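Serine--tRNA ligase, cytoplasmic (Candida albicans, PDB 3QO8) catalyses the attachment of serine to tRNA(Ser), first activating the amino acid with ATP to seryl-adenylate and then transferring it to the acceptor end of the tRNA. Local coordinates at residues P210-K215 and K241-T246; S275-R280 and H296-I301; T246-I251 and K300-V305. All blocks are in the same frame, centred on the assembly; numbering follows the deposited sequence.

Contact 1: residues P210-K215 and K241-T246; sequences PVMMNK and KYLIAT. With SSA (5'-O-(N-(L-seryl)-sulfamoyl)adenosine), chain B.
Ile244 crosses Val211 at about a right angle, its CD1 resting 4.2 Å from Val211 CG1. Its CG1 branch stands between the backbone N and the carbonyl carbon (chi1 69°), which carries CD1 over the Val211 backbone and onto Pro210 O, a buried carbonyl oxygen with no polar partner in the model. The CG2 branch turns instead to Met213, with Ile244 CG2 3.8 Å from Met213 CG. Beside this apolar overlap the backbones join, Ile244 N donating to Val211 O at 2.9 Å.

The pairing continues as an antiparallel ladder. Met213 and Tyr242 form a hydrogen-bonded pair, with Met213 N to Tyr242 O at 2.9 Å and Tyr242 N to Met213 O at 3.0 Å. Both send their side chains to one face of the sheet, where the tyrosine ring meets Phe227 edge-to-face. Met212 and Leu243 form the neighbouring non-hydrogen-bonded pair on the other face; their side chains lie alongside each other, with Met212 CG 3.9 Å from Leu243 CD2.

Lys241 runs beside Asn214 as an extended chain that bends only at its last torsion (chi4 -61°), and its NZ donates to Asn214 OD1 at 3.0 Å. The same ammonium group also donates to Val173 O of the second subunit, so the polar end of the contact belongs to the dimer interface.

Strand 239-243 is the middle of a three-stranded antiparallel sheet, between 212-214 and 233-236. Pro210 follows helix 183-200 and strand 205-208, a sequence consistent with class II motif 1, and packs on Val173 of the second subunit. Met213 and Ile244 lean on helix 248-252, while Ile244 also hydrogen-bonds through its backbone to Phe278 of strand 269-278.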
loop_
_atom_site.group_PDB
_atom_site.type_symbol
_atom_site.label_atom_id
_atom_site.label_comp_id
_atom_site.label_asym_id
_atom_site.label_seq_id
_atom_site.Cartn_x
_atom_site.Cartn_y
_atom_site.Cartn_z
ATOM N N PRO A 210 -1.597 -9.338 -1.429
ATOM C CA PRO A 210 -0.567 -8.343 -1.740
ATOM C C PRO A 210 -1.210 -7.196 -2.515
ATOM O O PRO A 210 -2.210 -7.415 -3.196
ATOM C CB PRO A 210 0.399 -9.119 -2.636
ATOM C CG PRO A 210 -0.453 -10.185 -3.265
ATOM C CD PRO A 210 -1.442 -10.574 -2.219
ATOM N N VAL A 211 -0.674 -5.990 -2.397
ATOM C CA VAL A 211 -1.282 -4.840 -3.068
ATOM C C VAL A 211 -0.600 -4.475 -4.376
ATOM O O VAL A 211 -0.980 -3.493 -5.030
ATOM C CB VAL A 211 -1.322 -3.590 -2.157
ATOM C CG1 VAL A 211 -2.196 -3.862 -0.950
ATOM C CG2 VAL A 211 0.087 -3.180 -1.735
ATOM N N MET A 212 0.415 -5.257 -4.748
ATOM C CA MET A 212 1.037 -5.141 -6.064
ATOM C C MET A 212 0.768 -6.403 -6.869
ATOM O O MET A 212 0.732 -7.505 -6.316
ATOM C CB MET A 212 2.548 -4.968 -5.937
ATOM C CG MET A 212 2.959 -3.650 -5.341
ATOM S SD MET A 212 4.738 -3.445 -5.406
ATOM C CE MET A 212 4.917 -1.953 -4.423
ATOM N N MET A 213 0.586 -6.244 -8.173
ATOM C CA MET A 213 0.367 -7.380 -9.066
ATOM C C MET A 213 1.192 -7.221 -10.317
ATOM O O MET A 213 1.379 -6.100 -10.797
ATOM C CB MET A 213 -1.104 -7.501 -9.469
ATOM C CG MET A 213 -1.982 -8.182 -8.445
ATOM S SD MET A 213 -3.668 -8.409 -9.058
ATOM C CE MET A 213 -3.541 -9.721 -10.262
ATOM N N ASN A 214 1.680 -8.343 -10.844
ATOM C CA ASN A 214 2.334 -8.346 -12.143
ATOM C C ASN A 214 1.331 -7.888 -13.191
ATOM O O ASN A 214 0.143 -8.162 -13.064
ATOM C CB ASN A 214 2.844 -9.745 -12.489
ATOM C CG ASN A 214 4.078 -10.135 -11.681
ATOM O OD1 ASN A 214 4.932 -9.297 -11.388
ATOM N ND2 ASN A 214 4.171 -11.408 -11.319
ATOM N N LYS A 215 1.808 -7.199 -14.221
ATOM C CA LYS A 215 0.934 -6.676 -15.263
ATOM C C LYS A 215 0.157 -7.774 -15.990
ATOM O O LYS A 215 -1.047 -7.657 -16.205
ATOM C CB LYS A 215 1.739 -5.849 -16.268
ATOM C CG LYS A 215 2.428 -4.638 -15.653
ATOM C CD LYS A 215 2.906 -3.644 -16.710
ATOM C CE LYS A 215 4.095 -4.178 -17.502
ATOM N NZ LYS A 215 4.617 -3.152 -18.451
ATOM N N LYS A 241 4.852 -2.871 -12.076
ATOM C CA LYS A 241 3.743 -3.617 -11.517
ATOM C C LYS A 241 2.577 -2.632 -11.386
ATOM O O LYS A 241 2.732 -1.438 -11.625
ATOM C CB LYS A 241 4.117 -4.224 -10.149
ATOM C CG LYS A 241 5.394 -5.106 -10.179
ATOM C CD LYS A 241 5.656 -5.738 -8.819
ATOM C CE LYS A 241 6.963 -6.547 -8.825
ATOM N NZ LYS A 241 6.958 -7.684 -9.795
ATOM N N TYR A 242 1.413 -3.132 -11.019
ATOM C CA TYR A 242 0.293 -2.257 -10.697
ATOM C C TYR A 242 -0.074 -2.386 -9.226
ATOM O O TYR A 242 0.029 -3.465 -8.650
ATOM C CB TYR A 242 -0.912 -2.615 -11.564
ATOM C CG TYR A 242 -0.734 -2.219 -13.008
ATOM C CD1 TYR A 242 -1.156 -0.980 -13.463
ATOM C CD2 TYR A 242 -0.117 -3.073 -13.912
ATOM C CE1 TYR A 242 -0.985 -0.605 -14.780
ATOM C CE2 TYR A 242 0.061 -2.707 -15.232
ATOM C CZ TYR A 242 -0.375 -1.474 -15.663
ATOM O OH TYR A 242 -0.201 -1.109 -16.980
ATOM N N LEU A 243 -0.502 -1.285 -8.622
ATOM C CA LEU A 243 -1.187 -1.346 -7.338
ATOM C C LEU A 243 -2.633 -1.784 -7.556
ATOM O O LEU A 243 -3.275 -1.373 -8.533
ATOM C CB LEU A 243 -1.149 0.021 -6.657
ATOM C CG LEU A 243 0.226 0.404 -6.097
ATOM C CD1 LEU A 243 0.167 1.825 -5.545
ATOM C CD2 LEU A 243 0.638 -0.577 -5.007
ATOM N N ILE A 244 -3.157 -2.610 -6.657
ATOM C CA ILE A 244 -4.514 -3.125 -6.812
ATOM C C ILE A 244 -5.563 -2.090 -6.421
ATOM O O ILE A 244 -5.318 -1.267 -5.545
ATOM C CB ILE A 244 -4.728 -4.426 -5.997
ATOM C CG1 ILE A 244 -4.724 -4.145 -4.485
ATOM C CG2 ILE A 244 -3.662 -5.495 -6.407
ATOM C CD1 ILE A 244 -5.009 -5.383 -3.603
ATOM N N ALA A 245 -6.721 -2.134 -7.092
ATOM C CA ALA A 245 -7.863 -1.284 -6.770
ATOM C C ALA A 245 -8.764 -1.956 -5.743
ATOM O O ALA A 245 -9.593 -1.306 -5.107
ATOM C CB ALA A 245 -8.671 -0.962 -8.064
ATOM N N THR A 246 -8.595 -3.266 -5.577
ATOM C CA THR A 246 -9.456 -4.051 -4.694
ATOM C C THR A 246 -8.836 -5.430 -4.557
ATOM O O THR A 246 -8.227 -5.926 -5.504
ATOM C CB THR A 246 -10.914 -4.191 -5.272
ATOM O OG1 THR A 246 -11.566 -5.317 -4.672
ATOM C CG2 THR A 246 -10.886 -4.404 -6.779
HETATM N N10 SSA B . -14.382 -5.847 -5.572
HETATM C CA SSA B . -15.612 -5.073 -5.719
HETATM C CB SSA B . -16.535 -5.324 -4.527
HETATM O OG SSA B . -15.992 -4.723 -3.334
HETATM C C9 SSA B . -15.299 -3.607 -5.829
HETATM O O9 SSA B . -14.158 -3.183 -5.684
HETATM N N8 SSA B . -16.330 -2.808 -6.083
HETATM S S1 SSA B . -16.257 -1.215 -5.935
HETATM O O1S SSA B . -15.445 -0.591 -6.940
HETATM O O2S SSA B . -17.584 -0.698 -5.991
HETATM O "O5'" SSA B . -15.700 -0.854 -4.544
HETATM C "C5'" SSA B . -16.263 -1.404 -3.366
HETATM C "C4'" SSA B . -16.496 -0.286 -2.345
HETATM O "O4'" SSA B . -15.294 0.406 -1.986
HETATM C "C3'" SSA B . -17.417 0.808 -2.836
HETATM O "O3'" SSA B . -18.782 0.370 -2.758
HETATM C "C2'" SSA B . -17.078 1.929 -1.861
HETATM O "O2'" SSA B . -17.738 1.713 -0.598
HETATM C "C1'" SSA B . -15.576 1.755 -1.637
HETATM N N9 SSA B . -14.817 2.662 -2.522
HETATM C C8 SSA B . -14.710 2.587 -3.858
HETATM N N7 SSA B . -13.941 3.610 -4.288
HETATM C C5 SSA B . -13.567 4.315 -3.204
HETATM C C6 SSA B . -12.780 5.437 -3.026
HETATM N N6 SSA B . -12.231 6.031 -4.108
HETATM N N1 SSA B . -12.579 5.916 -1.777
HETATM C C2 SSA B . -13.135 5.314 -0.719
HETATM N N3 SSA B . -13.892 4.218 -0.860
HETATM C C4 SSA B . -14.128 3.716 -2.094
#

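Contact 2: residues S275-R280 and H296-I301; sequences SSCFRR and HAFEKI. With SSA (5'-O-(N-(L-seryl)-sulfamoyl)adenosine), chain B.
The two long antiparallel strands of class II motif 2 meet here, and between them they hold the adenine and the sulfamoyl linkage of the seryl-adenylate analogue. Phe298 lies flat between two partners: Cys277 CB sits over one face, 3.8 Å from the ring centroid, and the adenine covers the opposite face, with Phe298 CE2 3.4 Å from SSA C5. A chi1 of 63° sets CG between the backbone N and the carbonyl carbon and brings the ring there. Arg279 passes its edge, the guanidinium plane turned 59° from the ring. This is the motif 2 arginine; its NH1 donates to SSA O1S at 2.8 Å and NH2 to SSA O9 at 3.0 Å, so one guanidinium bonds both a sulfonyl oxygen and the seryl carbonyl, while NE is tied to Ala245 O. His296 ND1 steadies the Arg279 backbone, donating to Arg279 O at 2.8 Å in the plane of the imidazole. On the other face, Ser276 OG donates to Glu299 OE2 at 2.7 Å, on its anti side; Glu299 OE1 is taken by Asn188 and by Gln208 of the second subunit. A water joins Ser275 OG to Lys300 O and to Lys300 NZ, which is bound chiefly to Thr246 OG1.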
loop_
_atom_site.group_PDB
_atom_site.type_symbol
_atom_site.label_atom_id
_atom_site.label_comp_id
_atom_site.label_asym_id
_atom_site.label_seq_id
_atom_site.Cartn_x
_atom_site.Cartn_y
_atom_site.Cartn_z
ATOM N N SER A 275 -7.232 -5.992 2.188
ATOM C CA SER A 275 -6.080 -5.301 1.630
ATOM C C SER A 275 -6.354 -3.818 1.688
ATOM O O SER A 275 -7.503 -3.400 1.846
ATOM C CB SER A 275 -5.874 -5.707 0.168
ATOM O OG SER A 275 -6.886 -5.121 -0.664
ATOM N N SER A 276 -5.305 -3.023 1.552
ATOM C CA SER A 276 -5.485 -1.647 1.117
ATOM C C SER A 276 -5.803 -1.657 -0.383
ATOM O O SER A 276 -5.518 -2.644 -1.079
ATOM C CB SER A 276 -4.248 -0.806 1.418
ATOM O OG SER A 276 -4.180 -0.560 2.815
ATOM N N CYS A 277 -6.402 -0.565 -0.853
ATOM C CA CYS A 277 -6.880 -0.417 -2.225
ATOM C C CYS A 277 -6.489 0.963 -2.707
ATOM O O CYS A 277 -6.591 1.934 -1.958
ATOM C CB CYS A 277 -8.410 -0.563 -2.276
ATOM S SG CYS A 277 -9.001 -2.111 -1.521
ATOM N N PHE A 278 -6.056 1.059 -3.960
ATOM C CA PHE A 278 -5.524 2.319 -4.487
ATOM C C PHE A 278 -6.211 2.661 -5.796
ATOM O O PHE A 278 -6.256 1.833 -6.709
ATOM C CB PHE A 278 -4.001 2.199 -4.674
ATOM C CG PHE A 278 -3.289 1.776 -3.417
ATOM C CD1 PHE A 278 -2.835 2.722 -2.510
ATOM C CD2 PHE A 278 -3.131 0.428 -3.117
ATOM C CE1 PHE A 278 -2.211 2.323 -1.323
ATOM C CE2 PHE A 278 -2.515 0.030 -1.945
ATOM C CZ PHE A 278 -2.047 0.977 -1.056
ATOM N N ARG A 279 -6.759 3.874 -5.884
ATOM C CA ARG A 279 -7.484 4.276 -7.071
ATOM C C ARG A 279 -7.159 5.712 -7.454
ATOM O O ARG A 279 -7.211 6.604 -6.622
ATOM C CB ARG A 279 -8.983 4.112 -6.837
ATOM C CG ARG A 279 -9.358 2.702 -6.433
ATOM C CD ARG A 279 -10.860 2.505 -6.407
ATOM N NE ARG A 279 -11.179 1.152 -5.973
ATOM C CZ ARG A 279 -12.364 0.570 -6.132
ATOM N NH1 ARG A 279 -13.364 1.225 -6.736
ATOM N NH2 ARG A 279 -12.542 -0.677 -5.696
ATOM N N ARG A 280 -6.805 5.918 -8.716
ATOM C CA ARG A 280 -6.497 7.254 -9.218
ATOM C C ARG A 280 -7.720 8.167 -9.231
ATOM O O ARG A 280 -7.580 9.382 -9.124
ATOM C CB ARG A 280 -5.876 7.166 -10.615
ATOM C CG ARG A 280 -4.500 6.466 -10.625
ATOM C CD ARG A 280 -3.817 6.595 -11.986
ATOM N NE ARG A 280 -3.836 7.979 -12.444
ATOM C CZ ARG A 280 -4.317 8.366 -13.624
ATOM N NH1 ARG A 280 -4.799 7.466 -14.475
ATOM N NH2 ARG A 280 -4.310 9.650 -13.954
ATOM N N HIS A 296 -7.852 8.170 -2.415
ATOM C CA HIS A 296 -6.994 7.423 -3.343
ATOM C C HIS A 296 -6.494 6.102 -2.746
ATOM O O HIS A 296 -6.031 5.237 -3.476
ATOM C CB HIS A 296 -5.782 8.262 -3.775
ATOM C CG HIS A 296 -6.141 9.431 -4.644
ATOM N ND1 HIS A 296 -6.699 9.282 -5.899
ATOM C CD2 HIS A 296 -6.035 10.764 -4.434
ATOM C CE1 HIS A 296 -6.931 10.477 -6.419
ATOM N NE2 HIS A 296 -6.531 11.391 -5.554
ATOM N N ALA A 297 -6.579 5.969 -1.425
ATOM C CA ALA A 297 -6.100 4.775 -0.711
ATOM C C ALA A 297 -7.073 4.492 0.414
ATOM O O ALA A 297 -7.433 5.401 1.164
ATOM C CB ALA A 297 -4.677 5.012 -0.134
ATOM N N PHE A 298 -7.543 3.255 0.512
ATOM C CA PHE A 298 -8.485 2.890 1.569
ATOM C C PHE A 298 -8.384 1.402 1.841
ATOM O O PHE A 298 -7.837 0.656 1.017
ATOM C CB PHE A 298 -9.937 3.309 1.207
ATOM C CG PHE A 298 -10.494 2.626 -0.020
ATOM C CD1 PHE A 298 -11.227 1.454 0.089
ATOM C CD2 PHE A 298 -10.289 3.166 -1.286
ATOM C CE1 PHE A 298 -11.753 0.830 -1.051
ATOM C CE2 PHE A 298 -10.780 2.546 -2.420
ATOM C CZ PHE A 298 -11.522 1.381 -2.313
ATOM N N GLU A 299 -8.862 0.972 3.007
ATOM C CA GLU A 299 -8.904 -0.461 3.321
ATOM C C GLU A 299 -10.274 -1.066 3.020
ATOM O O GLU A 299 -11.290 -0.381 3.098
ATOM C CB GLU A 299 -8.531 -0.713 4.788
ATOM C CG GLU A 299 -7.017 -0.505 5.077
ATOM C CD GLU A 299 -6.602 0.950 4.935
ATOM O OE1 GLU A 299 -7.079 1.783 5.730
ATOM O OE2 GLU A 299 -5.799 1.260 4.030
ATOM N N LYS A 300 -10.303 -2.354 2.692
ATOM C CA LYS A 300 -11.567 -3.004 2.368
ATOM C C LYS A 300 -11.519 -4.479 2.738
ATOM O O LYS A 300 -10.570 -5.195 2.382
ATOM C CB LYS A 300 -11.909 -2.833 0.874
ATOM C CG LYS A 300 -13.263 -3.481 0.457
ATOM C CD LYS A 300 -13.735 -3.030 -0.961
ATOM C CE LYS A 300 -12.665 -3.288 -2.046
ATOM N NZ LYS A 300 -12.130 -4.682 -2.009
ATOM N N ILE A 301 -12.531 -4.912 3.480
ATOM C CA ILE A 301 -12.823 -6.323 3.657
ATOM C C ILE A 301 -13.776 -6.755 2.540
ATOM O O ILE A 301 -14.872 -6.211 2.392
ATOM C CB ILE A 301 -13.454 -6.617 5.033
ATOM C CG1 ILE A 301 -12.537 -6.103 6.158
ATOM C CG2 ILE A 301 -13.738 -8.118 5.172
ATOM C CD1 ILE A 301 -11.086 -6.576 6.031
HETATM N N10 SSA B . -14.382 -5.847 -5.572
HETATM C CA SSA B . -15.612 -5.073 -5.719
HETATM C CB SSA B . -16.535 -5.324 -4.527
HETATM O OG SSA B . -15.992 -4.723 -3.334
HETATM C C9 SSA B . -15.299 -3.607 -5.829
HETATM O O9 SSA B . -14.158 -3.183 -5.684
HETATM N N8 SSA B . -16.330 -2.808 -6.083
HETATM S S1 SSA B . -16.257 -1.215 -5.935
HETATM O O1S SSA B . -15.445 -0.591 -6.940
HETATM O O2S SSA B . -17.584 -0.698 -5.991
HETATM O "O5'" SSA B . -15.700 -0.854 -4.544
HETATM C "C5'" SSA B . -16.263 -1.404 -3.366
HETATM C "C4'" SSA B . -16.496 -0.286 -2.345
HETATM O "O4'" SSA B . -15.294 0.406 -1.986
HETATM C "C3'" SSA B . -17.417 0.808 -2.836
HETATM O "O3'" SSA B . -18.782 0.370 -2.758
HETATM C "C2'" SSA B . -17.078 1.929 -1.861
HETATM O "O2'" SSA B . -17.738 1.713 -0.598
HETATM C "C1'" SSA B . -15.576 1.755 -1.637
HETATM N N9 SSA B . -14.817 2.662 -2.522
HETATM C C8 SSA B . -14.710 2.587 -3.858
HETATM N N7 SSA B . -13.941 3.610 -4.288
HETATM C C5 SSA B . -13.567 4.315 -3.204
HETATM C C6 SSA B . -12.780 5.437 -3.026
HETATM N N6 SSA B . -12.231 6.031 -4.108
HETATM N N1 SSA B . -12.579 5.916 -1.777
HETATM C C2 SSA B . -13.135 5.314 -0.719
HETATM N N3 SSA B . -13.892 4.218 -0.860
HETATM C C4 SSA B . -14.128 3.716 -2.094
HETATM O O HOH W 1 -9.600 -5.378 -0.197
#

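Contact 3: residues T246-I251 and K300-V305; sequences TSEQPI and KIEQFV. With SSA (5'-O-(N-(L-seryl)-sulfamoyl)adenosine), chain B.
The chain turns at Thr246 and Ser247 into helix 248-252 against residues 300-305 of strand 297-307, with Ser247 CA 6.7 Å from Glu302 CA. Thr246 OG1 is the focus of the polar contact: Lys300 NZ donates to it at 2.8 Å and SSA N10 at 3.0 Å, while Glu248 N also donates to it in a capping bond at the turn that leads into the helix. With OG1 anti to the backbone N (chi1 159°), the hydroxyl faces both the lysine and the ligand. Lys300 NZ then forms a salt bridge with Glu302 OE1 at 3.0 Å, coming from above the carboxylate plane.

Thr246 and Glu248 line the seryl pocket, Ser247 between them probably belongs to the serine site as in related enzymes, and Glu302 faces them from motif 2. The glutamate divides its two oxygens: OE2 accepts from SSA N10 at 2.7 Å, and OE1 from SSA OG, also at 2.7 Å, thereby reading both the amine and the hydroxyl of the seryl group. The carboxylate of Glu302 would probably favour a protonated amine.

Ser247 OG lies against Glu302 CB and is hydrogen-bonded to the water that also bonds Lys300 O and NZ. Farther along, the side chains of Ile251 and Phe304 run antiparallel alongside one another, with Ile251 CG2 3.7 Å from Phe304 CD2.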
loop_
_atom_site.group_PDB
_atom_site.type_symbol
_atom_site.label_atom_id
_atom_site.label_comp_id
_atom_site.label_asym_id
_atom_site.label_seq_id
_atom_site.Cartn_x
_atom_site.Cartn_y
_atom_site.Cartn_z
ATOM N N THR A 246 -8.595 -3.266 -5.577
ATOM C CA THR A 246 -9.456 -4.051 -4.694
ATOM C C THR A 246 -8.836 -5.430 -4.557
ATOM O O THR A 246 -8.227 -5.926 -5.504
ATOM C CB THR A 246 -10.914 -4.191 -5.272
ATOM O OG1 THR A 246 -11.566 -5.317 -4.672
ATOM C CG2 THR A 246 -10.886 -4.404 -6.779
ATOM N N SER A 247 -8.981 -6.048 -3.386
ATOM C CA SER A 247 -8.440 -7.394 -3.199
ATOM C C SER A 247 -9.084 -8.418 -4.135
ATOM O O SER A 247 -8.565 -9.523 -4.312
ATOM C CB SER A 247 -8.501 -7.849 -1.731
ATOM O OG SER A 247 -9.840 -7.907 -1.246
ATOM N N GLU A 248 -10.215 -8.038 -4.729
ATOM C CA GLU A 248 -10.868 -8.854 -5.747
ATOM C C GLU A 248 -9.859 -9.270 -6.813
ATOM O O GLU A 248 -9.846 -10.408 -7.272
ATOM C CB GLU A 248 -12.013 -8.073 -6.404
ATOM C CG GLU A 248 -12.745 -8.838 -7.497
ATOM C CD GLU A 248 -13.488 -7.932 -8.492
ATOM O OE1 GLU A 248 -13.949 -6.821 -8.117
ATOM O OE2 GLU A 248 -13.599 -8.345 -9.669
ATOM N N GLN A 249 -9.012 -8.331 -7.204
ATOM C CA GLN A 249 -8.072 -8.565 -8.292
ATOM C C GLN A 249 -7.071 -9.696 -7.996
ATOM O O GLN A 249 -7.051 -10.701 -8.712
ATOM C CB GLN A 249 -7.410 -7.255 -8.717
ATOM C CG GLN A 249 -8.372 -6.394 -9.541
ATOM C CD GLN A 249 -8.054 -4.902 -9.504
ATOM O OE1 GLN A 249 -7.237 -4.437 -8.709
ATOM N NE2 GLN A 249 -8.711 -4.145 -10.373
ATOM N N PRO A 250 -6.259 -9.559 -6.930
ATOM C CA PRO A 250 -5.307 -10.656 -6.685
ATOM C C PRO A 250 -5.988 -11.948 -6.203
ATOM O O PRO A 250 -5.545 -13.042 -6.536
ATOM C CB PRO A 250 -4.355 -10.087 -5.606
ATOM C CG PRO A 250 -5.142 -8.984 -4.911
ATOM C CD PRO A 250 -6.067 -8.415 -6.017
ATOM N N ILE A 251 -7.068 -11.827 -5.445
ATOM C CA ILE A 251 -7.734 -13.017 -4.939
ATOM C C ILE A 251 -8.420 -13.784 -6.076
ATOM O O ILE A 251 -8.491 -15.009 -6.056
ATOM C CB ILE A 251 -8.714 -12.667 -3.787
ATOM C CG1 ILE A 251 -7.923 -12.097 -2.600
ATOM C CG2 ILE A 251 -9.543 -13.907 -3.396
ATOM C CD1 ILE A 251 -8.763 -11.650 -1.378
ATOM N N LYS A 300 -10.303 -2.354 2.692
ATOM C CA LYS A 300 -11.567 -3.004 2.368
ATOM C C LYS A 300 -11.519 -4.479 2.738
ATOM O O LYS A 300 -10.570 -5.195 2.382
ATOM C CB LYS A 300 -11.909 -2.833 0.874
ATOM C CG LYS A 300 -13.263 -3.481 0.457
ATOM C CD LYS A 300 -13.735 -3.030 -0.961
ATOM C CE LYS A 300 -12.665 -3.288 -2.046
ATOM N NZ LYS A 300 -12.130 -4.682 -2.009
ATOM N N ILE A 301 -12.531 -4.912 3.480
ATOM C CA ILE A 301 -12.823 -6.323 3.657
ATOM C C ILE A 301 -13.776 -6.755 2.540
ATOM O O ILE A 301 -14.872 -6.211 2.392
ATOM C CB ILE A 301 -13.454 -6.617 5.033
ATOM C CG1 ILE A 301 -12.537 -6.103 6.158
ATOM C CG2 ILE A 301 -13.738 -8.118 5.172
ATOM C CD1 ILE A 301 -11.086 -6.576 6.031
ATOM N N GLU A 302 -13.337 -7.754 1.781
ATOM C CA GLU A 302 -13.970 -8.207 0.557
ATOM C C GLU A 302 -14.482 -9.640 0.732
ATOM O O GLU A 302 -13.793 -10.483 1.312
ATOM C CB GLU A 302 -12.896 -8.218 -0.549
ATOM C CG GLU A 302 -13.383 -8.688 -1.917
ATOM C CD GLU A 302 -14.215 -7.632 -2.639
ATOM O OE1 GLU A 302 -14.501 -6.579 -2.022
ATOM O OE2 GLU A 302 -14.571 -7.851 -3.828
ATOM N N GLN A 303 -15.681 -9.923 0.235
ATOM C CA GLN A 303 -16.121 -11.312 0.078
ATOM C C GLN A 303 -15.719 -11.794 -1.306
ATOM O O GLN A 303 -16.052 -11.157 -2.307
ATOM C CB GLN A 303 -17.647 -11.422 0.158
ATOM C CG GLN A 303 -18.261 -10.981 1.448
ATOM C CD GLN A 303 -19.767 -11.168 1.418
ATOM O OE1 GLN A 303 -20.256 -12.291 1.358
ATOM N NE2 GLN A 303 -20.503 -10.065 1.431
ATOM N N PHE A 304 -15.012 -12.916 -1.388
ATOM C CA PHE A 304 -14.734 -13.472 -2.700
ATOM C C PHE A 304 -15.039 -14.958 -2.667
ATOM O O PHE A 304 -14.538 -15.689 -1.805
ATOM C CB PHE A 304 -13.291 -13.233 -3.175
ATOM C CG PHE A 304 -13.070 -13.653 -4.617
ATOM C CD1 PHE A 304 -13.241 -12.737 -5.653
ATOM C CD2 PHE A 304 -12.773 -14.964 -4.933
ATOM C CE1 PHE A 304 -13.073 -13.121 -6.976
ATOM C CE2 PHE A 304 -12.608 -15.365 -6.261
ATOM C CZ PHE A 304 -12.760 -14.445 -7.280
ATOM N N VAL A 305 -15.857 -15.401 -3.611
ATOM C CA VAL A 305 -16.377 -16.760 -3.572
ATOM C C VAL A 305 -16.297 -17.422 -4.933
ATOM O O VAL A 305 -16.578 -16.800 -5.951
ATOM C CB VAL A 305 -17.854 -16.786 -3.105
ATOM C CG1 VAL A 305 -18.358 -18.230 -3.017
ATOM C CG2 VAL A 305 -18.003 -16.084 -1.761
HETATM N N10 SSA B . -14.382 -5.847 -5.572
HETATM C CA SSA B . -15.612 -5.073 -5.719
HETATM C CB SSA B . -16.535 -5.324 -4.527
HETATM O OG SSA B . -15.992 -4.723 -3.334
HETATM C C9 SSA B . -15.299 -3.607 -5.829
HETATM O O9 SSA B . -14.158 -3.183 -5.684
HETATM N N8 SSA B . -16.330 -2.808 -6.083
HETATM S S1 SSA B . -16.257 -1.215 -5.935
HETATM O O1S SSA B . -15.445 -0.591 -6.940
HETATM O O2S SSA B . -17.584 -0.698 -5.991
HETATM O "O5'" SSA B . -15.700 -0.854 -4.544
HETATM C "C5'" SSA B . -16.263 -1.404 -3.366
HETATM C "C4'" SSA B . -16.496 -0.286 -2.345
HETATM O "O4'" SSA B . -15.294 0.406 -1.986
HETATM C "C3'" SSA B . -17.417 0.808 -2.836
HETATM O "O3'" SSA B . -18.782 0.370 -2.758
HETATM C "C2'" SSA B . -17.078 1.929 -1.861
HETATM O "O2'" SSA B . -17.738 1.713 -0.598
HETATM C "C1'" SSA B . -15.576 1.755 -1.637
HETATM N N9 SSA B . -14.817 2.662 -2.522
HETATM C C8 SSA B . -14.710 2.587 -3.858
HETATM N N7 SSA B . -13.941 3.610 -4.288
HETATM C C5 SSA B . -13.567 4.315 -3.204
HETATM C C6 SSA B . -12.780 5.437 -3.026
HETATM N N6 SSA B . -12.231 6.031 -4.108
HETATM N N1 SSA B . -12.579 5.916 -1.777
HETATM C C2 SSA B . -13.135 5.314 -0.719
HETATM N N3 SSA B . -13.892 4.218 -0.860
HETATM C C4 SSA B . -14.128 3.716 -2.094
HETATM O O HOH W 1 -9.600 -5.378 -0.197
#

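Contacts 2 and 3 are buried in the catalytic core and share strand 297-307, Lys300 and one water; contact 1 is only partly buried and belongs to a separate small sheet beside the dimer interface. Contacts 1 and 2 are both antiparallel strand pairs that touch the second subunit, but side chains of contact 2 face the ligand: 275-280/296-301 uses stacking and a guanidinium for the adenine, the sulfamoyl group and the seryl carbonyl, whereas 246-251/300-305 uses hydroxyls and carboxylates for the amine and hydroxyl of the seryl part. Thr246 joins contacts 1 and 3, and the backbone bond from Phe278 N to Ile244 O ties contact 1 to contact 2.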